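Local atomic coordinates of probable acetyltransferase (PDB entry 2GE3), a protein that binds acetyl coenzyme A and probably transfers its acetyl group to an acceptor, as members of the GNAT acetyltransferase family do. Residues D26-S29 and Y34-F37; M91-A96 and K100-R105. One frame throughout, in Å; residues are numbered along the deposited sequence.

Contact 1 of 2, residues D26-S29 and Y34-F37; sequences DAVS and YLSF. With ACO (acetyl coenzyme *a), chain E.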
# COMPACT_ATOMS: atom_id res chain seq x y z
N ASP A 26 -7.13 19.10 6.43
CA ASP A 26 -8.58 19.05 6.36
C ASP A 26 -9.17 19.88 5.20
O ASP A 26 -10.07 19.41 4.48
CB ASP A 26 -9.13 19.50 7.71
CG ASP A 26 -10.56 19.11 7.88
OD1 ASP A 26 -10.90 17.91 7.71
OD2 ASP A 26 -11.34 20.05 8.12
N ALA A 27 -8.65 21.10 5.01
CA ALA A 27 -9.01 21.98 3.86
C ALA A 27 -8.74 21.31 2.50
O ALA A 27 -9.61 21.24 1.67
CB ALA A 27 -8.30 23.31 3.96
N VAL A 28 -7.54 20.81 2.26
CA VAL A 28 -7.21 20.15 0.99
C VAL A 28 -7.98 18.82 0.77
O VAL A 28 -8.41 18.51 -0.39
CB VAL A 28 -5.66 19.96 0.83
CG1 VAL A 28 -5.30 19.21 -0.39
CG2 VAL A 28 -4.89 21.36 0.89
N SER A 29 -8.17 18.02 1.83
CA SER A 29 -8.87 16.69 1.70
C SER A 29 -10.33 16.93 1.29
O SER A 29 -10.89 16.19 0.41
CB SER A 29 -8.85 15.88 2.99
OG SER A 29 -7.52 15.74 3.43
N TYR A 34 -8.09 15.57 -4.97
CA TYR A 34 -6.70 15.21 -5.08
C TYR A 34 -6.25 14.11 -4.13
O TYR A 34 -5.53 13.23 -4.53
CB TYR A 34 -5.85 16.46 -4.86
CG TYR A 34 -6.37 17.69 -5.56
CD1 TYR A 34 -6.95 18.74 -4.82
CD2 TYR A 34 -6.27 17.84 -6.96
CE1 TYR A 34 -7.38 19.94 -5.44
CE2 TYR A 34 -6.73 19.00 -7.59
CZ TYR A 34 -7.27 20.04 -6.81
OH TYR A 34 -7.72 21.20 -7.39
N LEU A 35 -6.64 14.16 -2.87
CA LEU A 35 -6.11 13.23 -1.86
C LEU A 35 -6.91 11.94 -1.78
O LEU A 35 -8.08 11.92 -2.16
CB LEU A 35 -6.13 13.96 -0.47
CG LEU A 35 -5.24 15.19 -0.34
CD1 LEU A 35 -5.23 15.81 1.07
CD2 LEU A 35 -3.84 14.91 -0.84
N SER A 36 -6.34 10.93 -1.19
CA SER A 36 -7.06 9.66 -1.00
C SER A 36 -7.92 9.57 0.26
O SER A 36 -8.65 8.58 0.45
CB SER A 36 -6.10 8.45 -0.98
OG SER A 36 -5.45 8.36 0.29
N PHE A 37 -7.79 10.54 1.13
CA PHE A 37 -8.78 10.68 2.20
C PHE A 37 -9.64 11.92 1.90
O PHE A 37 -9.18 12.86 1.22
CB PHE A 37 -8.09 10.66 3.58
CG PHE A 37 -6.93 11.53 3.65
CD1 PHE A 37 -5.82 11.26 2.90
CD2 PHE A 37 -6.97 12.66 4.42
CE1 PHE A 37 -4.74 12.08 2.95
CE2 PHE A 37 -5.92 13.49 4.47
CZ PHE A 37 -4.78 13.20 3.74
N1A ACO E . -1.28 20.78 -16.28
C2A ACO E . -0.00 20.54 -16.58
N3A ACO E . 0.99 21.11 -15.87
C4A ACO E . 0.71 21.97 -14.86
C5A ACO E . -0.64 22.26 -14.47
C6A ACO E . -1.68 21.61 -15.27
N6A ACO E . -3.00 21.86 -14.88
N7A ACO E . -0.62 23.20 -13.45
C8A ACO E . 0.65 23.46 -13.14
N9A ACO E . 1.43 22.76 -14.01
C1B ACO E . 2.87 22.75 -13.97
C2B ACO E . 3.55 24.08 -13.71
O2B ACO E . 3.81 24.64 -15.01
C3B ACO E . 4.77 23.52 -12.97
O3B ACO E . 5.62 22.86 -13.92
P3B ACO E . 6.83 23.56 -14.78
O7A ACO E . 6.32 24.57 -15.80
O8A ACO E . 7.29 22.27 -15.47
O9A ACO E . 7.61 24.33 -13.77
C4B ACO E . 4.26 22.36 -12.11
O4B ACO E . 3.14 21.87 -12.84
C5B ACO E . 3.75 22.86 -10.72
O5B ACO E . 4.89 23.13 -9.91
P1A ACO E . 4.84 23.81 -8.52
O1A ACO E . 6.14 23.41 -7.93
O2A ACO E . 4.45 25.20 -8.95
O3A ACO E . 3.61 22.99 -7.84
P2A ACO E . 2.70 23.35 -6.63
O4A ACO E . 3.21 24.36 -5.64
O5A ACO E . 1.37 23.65 -7.27
O6A ACO E . 2.65 21.90 -5.85
CBP ACO E . 0.93 20.17 -5.76
CCP ACO E . 2.10 20.77 -6.55
CDP ACO E . 0.29 19.07 -6.67
CEP ACO E . 1.40 19.58 -4.43
CAP ACO E . -0.14 21.24 -5.31
OAP ACO E . -0.59 21.84 -6.50
C9P ACO E . -1.36 20.81 -4.55
O9P ACO E . -1.33 20.77 -3.32
N8P ACO E . -2.47 20.48 -5.24
C7P ACO E . -3.63 19.94 -4.49
C6P ACO E . -3.34 18.68 -3.71
C5P ACO E . -2.58 17.58 -4.41
O5P ACO E . -2.74 17.30 -5.59
N4P ACO E . -1.75 16.86 -3.63
C3P ACO E . -0.74 16.00 -4.21
C2P ACO E . -1.41 14.84 -4.90
S1P ACO E . -2.16 13.77 -3.70
C ACO E . -1.69 12.65 -4.85
O ACO E . -0.79 12.95 -5.58
CH3 ACO E . -2.40 11.32 -4.79
O HOH W 1 -8.78 16.21 -2.51
O HOH W 2 -9.78 14.26 -1.20
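L35 reaches from the loop onto the last turn of helix 18-29 and meets V28 and S29. The side chains of V28 and L35 cross at about a right angle. V28 CG1 touches L35 CD1 at 3.7 Å. L35 parts its two methyls: CD1 goes to the helix, and CD2 goes to the coenzyme, 3.5 Å from ACO S1P. V28 reaches the same ligand with CG1, which is anti to the backbone N (chi1 176°) and packs on ACO C6P as well as on L35.

S29 OG approaches the F37 ring obliquely, with F37 CE2 3.0 Å away. F37 CG sits between its backbone N and carbonyl carbon (chi1 47°), and this brings the end of the ring nearer the helix. L35 CB lies over one face of that ring, offset toward the rim. The hydroxyl of S29 has its polar partner within the helix, at L25 O.

The Y34 ring packs on the coenzyme. ACO C7P lies over one face of it, 3.5 Å above the plane and toward the rim, while Y34 CB abuts ACO O5P. R98 and N130 also touch this tyrosine.

Two waters join the backbones. Water 1 donates to V28 O and accepts from Y34 N, the latter at 2.6 Å. Water 2 lies between S29 O and F37 O, 2.7 Å from S29 O. S36 O is hydrogen-bonded to T82 OG1 of the second subunit.

The chemistry is thus divided. Water meets the carbonyls at the C-terminal end of the helix, and apolar carbon faces the pantetheine arm and thioester sulfur. V28, Y34 and L35 form part of the acetyl-coenzyme A pocket, and their contacts with the coenzyme are van der Waals packing.

Contact 2 of 2, residues M91-A96 and K100-R105; sequences MGILPA and KGLGAR. With ACO (acetyl coenzyme *a), chain E.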
# COMPACT_ATOMS: atom_id res chain seq x y z
N MSE A 91 1.57 15.02 -0.00
CA MSE A 91 1.77 16.44 0.07
C MSE A 91 0.54 17.16 -0.40
O MSE A 91 -0.28 16.58 -1.14
CB MSE A 91 2.90 16.85 -0.84
CG MSE A 91 2.60 16.58 -2.26
SE MSE A 91 4.29 17.15 -3.27
CE MSE A 91 4.66 18.99 -2.34
N GLY A 92 0.46 18.43 0.00
CA GLY A 92 -0.71 19.25 -0.29
C GLY A 92 -0.37 20.69 -0.05
O GLY A 92 0.49 21.03 0.79
N ILE A 93 -1.06 21.58 -0.74
CA ILE A 93 -0.82 23.01 -0.60
C ILE A 93 -2.20 23.67 -0.71
O ILE A 93 -2.99 23.28 -1.57
CB ILE A 93 0.18 23.51 -1.73
CG1 ILE A 93 1.58 22.92 -1.53
CG2 ILE A 93 0.29 25.04 -1.80
CD1 ILE A 93 2.61 23.39 -2.51
N LEU A 94 -2.45 24.68 0.14
CA LEU A 94 -3.63 25.49 0.10
C LEU A 94 -3.76 26.13 -1.29
O LEU A 94 -2.76 26.50 -1.88
CB LEU A 94 -3.60 26.57 1.22
CG LEU A 94 -3.70 26.04 2.66
CD1 LEU A 94 -3.94 27.20 3.63
CD2 LEU A 94 -4.79 24.95 2.77
N PRO A 95 -4.99 26.23 -1.82
CA PRO A 95 -5.23 26.70 -3.19
C PRO A 95 -4.53 28.02 -3.57
O PRO A 95 -3.96 28.09 -4.69
CB PRO A 95 -6.75 26.83 -3.27
CG PRO A 95 -7.32 25.91 -2.23
CD PRO A 95 -6.25 25.88 -1.11
N ALA A 96 -4.53 29.03 -2.68
CA ALA A 96 -3.88 30.29 -2.97
C ALA A 96 -2.37 30.15 -3.18
O ALA A 96 -1.74 31.05 -3.73
CB ALA A 96 -4.10 31.37 -1.75
N LYS A 100 3.22 27.96 -7.79
CA LYS A 100 4.20 29.03 -7.66
C LYS A 100 5.60 28.46 -7.29
O LYS A 100 6.43 29.16 -6.79
CB LYS A 100 3.72 30.04 -6.59
CG LYS A 100 2.47 30.91 -7.00
CD LYS A 100 2.11 31.88 -5.82
CE LYS A 100 0.66 32.31 -5.81
NZ LYS A 100 -0.27 31.18 -6.14
N GLY A 101 5.83 27.17 -7.49
CA GLY A 101 7.14 26.62 -7.26
C GLY A 101 7.35 26.11 -5.84
O GLY A 101 8.42 25.56 -5.50
N LEU A 102 6.32 26.28 -5.02
CA LEU A 102 6.39 25.87 -3.62
C LEU A 102 6.38 24.30 -3.39
O LEU A 102 7.11 23.76 -2.52
CB LEU A 102 5.25 26.53 -2.84
CG LEU A 102 5.17 26.15 -1.36
CD1 LEU A 102 6.50 26.73 -0.61
CD2 LEU A 102 3.90 26.76 -0.80
N GLY A 103 5.61 23.59 -4.19
CA GLY A 103 5.64 22.14 -4.12
C GLY A 103 7.00 21.60 -4.48
O GLY A 103 7.47 20.66 -3.88
N ALA A 104 7.61 22.19 -5.51
CA ALA A 104 8.96 21.79 -5.93
C ALA A 104 9.93 21.98 -4.82
O ALA A 104 10.70 21.07 -4.54
CB ALA A 104 9.36 22.53 -7.19
N ARG A 105 9.82 23.10 -4.08
CA ARG A 105 10.72 23.35 -2.95
C ARG A 105 10.50 22.43 -1.79
O ARG A 105 11.44 21.94 -1.20
CB ARG A 105 10.59 24.82 -2.41
CG ARG A 105 10.95 25.98 -3.35
CD ARG A 105 11.22 27.14 -2.43
NE ARG A 105 10.20 28.07 -2.34
CZ ARG A 105 9.91 28.82 -1.28
NH1 ARG A 105 10.51 28.69 -0.10
NH2 ARG A 105 8.93 29.69 -1.42
N1A ACO E . -1.28 20.78 -16.28
C2A ACO E . -0.00 20.54 -16.58
N3A ACO E . 0.99 21.11 -15.87
C4A ACO E . 0.71 21.97 -14.86
C5A ACO E . -0.64 22.26 -14.47
C6A ACO E . -1.68 21.61 -15.27
N6A ACO E . -3.00 21.86 -14.88
N7A ACO E . -0.62 23.20 -13.45
C8A ACO E . 0.65 23.46 -13.14
N9A ACO E . 1.43 22.76 -14.01
C1B ACO E . 2.87 22.75 -13.97
C2B ACO E . 3.55 24.08 -13.71
O2B ACO E . 3.81 24.64 -15.01
C3B ACO E . 4.77 23.52 -12.97
O3B ACO E . 5.62 22.86 -13.92
P3B ACO E . 6.83 23.56 -14.78
O7A ACO E . 6.32 24.57 -15.80
O8A ACO E . 7.29 22.27 -15.47
O9A ACO E . 7.61 24.33 -13.77
C4B ACO E . 4.26 22.36 -12.11
O4B ACO E . 3.14 21.87 -12.84
C5B ACO E . 3.75 22.86 -10.72
O5B ACO E . 4.89 23.13 -9.91
P1A ACO E . 4.84 23.81 -8.52
O1A ACO E . 6.14 23.41 -7.93
O2A ACO E . 4.45 25.20 -8.95
O3A ACO E . 3.61 22.99 -7.84
P2A ACO E . 2.70 23.35 -6.63
O4A ACO E . 3.21 24.36 -5.64
O5A ACO E . 1.37 23.65 -7.27
O6A ACO E . 2.65 21.90 -5.85
CBP ACO E . 0.93 20.17 -5.76
CCP ACO E . 2.10 20.77 -6.55
CDP ACO E . 0.29 19.07 -6.67
CEP ACO E . 1.40 19.58 -4.43
CAP ACO E . -0.14 21.24 -5.31
OAP ACO E . -0.59 21.84 -6.50
C9P ACO E . -1.36 20.81 -4.55
O9P ACO E . -1.33 20.77 -3.32
N8P ACO E . -2.47 20.48 -5.24
C7P ACO E . -3.63 19.94 -4.49
C6P ACO E . -3.34 18.68 -3.71
C5P ACO E . -2.58 17.58 -4.41
O5P ACO E . -2.74 17.30 -5.59
N4P ACO E . -1.75 16.86 -3.63
C3P ACO E . -0.74 16.00 -4.21
C2P ACO E . -1.41 14.84 -4.90
S1P ACO E . -2.16 13.77 -3.70
C ACO E . -1.69 12.65 -4.85
O ACO E . -0.79 12.95 -5.58
CH3 ACO E . -2.40 11.32 -4.79
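K100 reaches back to A96 across the turn. Its chain is extended until chi4 (41°), where it bends and brings NZ to A96 O at 2.8 Å. The donor stands above the carbonyl plane, 41° out of it. NZ is also bonded to R98 O, so two backbone carbonyls, of A96 and R98, hold the ammonium group. G101 is the N-cap of helix 102-117, and its backbone N donates to ACO O2A at 2.8 Å. L102 turns CG and CD2 onto I93 CD1, and the two side chains cross obliquely. G103 has I93 CD1 3.4 Å from its N and the selenomethionine methyl M91 CE 3.6 Å from its O. With no side chain in the way, the pyrophosphate comes right up to its backbone, and G103 N donates to ACO O4A. A104 N donates to ACO O1A, so N-H groups at the helix start meet three pyrophosphate oxygens. On the strand side, I93 N donates weakly to ACO O9P, and ACO N4P donates weakly to M91 O. R98-G103 reads RNKGLG, which fits the GNAT signature Q/R-x-x-G-x-G/A, the pyrophosphate-binding loop, here within the beta-alpha-beta unit of strand 86-93, helix 102-117 and strand 121-127.

In the fold
From the N terminus, helix 18-29 comes first. Contact 1 closes the short loop after it, between 26-29 and 34-37, before helix 43-55. The chain then runs through strands 60-65 and 68-77 to strand 86-93. Contact 2 closes the turn from that strand into helix 102-117. The two loops follow in series and neither encloses the other. Their centres lie about 14 Å apart, yet they touch: V28 packs on I93 and L94, A27 on L94, and L35 on the backbone of M91. Helix 18-29 and its following loop are brought against the end of strand 86-93 and the turn after it. Acetyl coenzyme A lies between that loop and the start of helix 102-117.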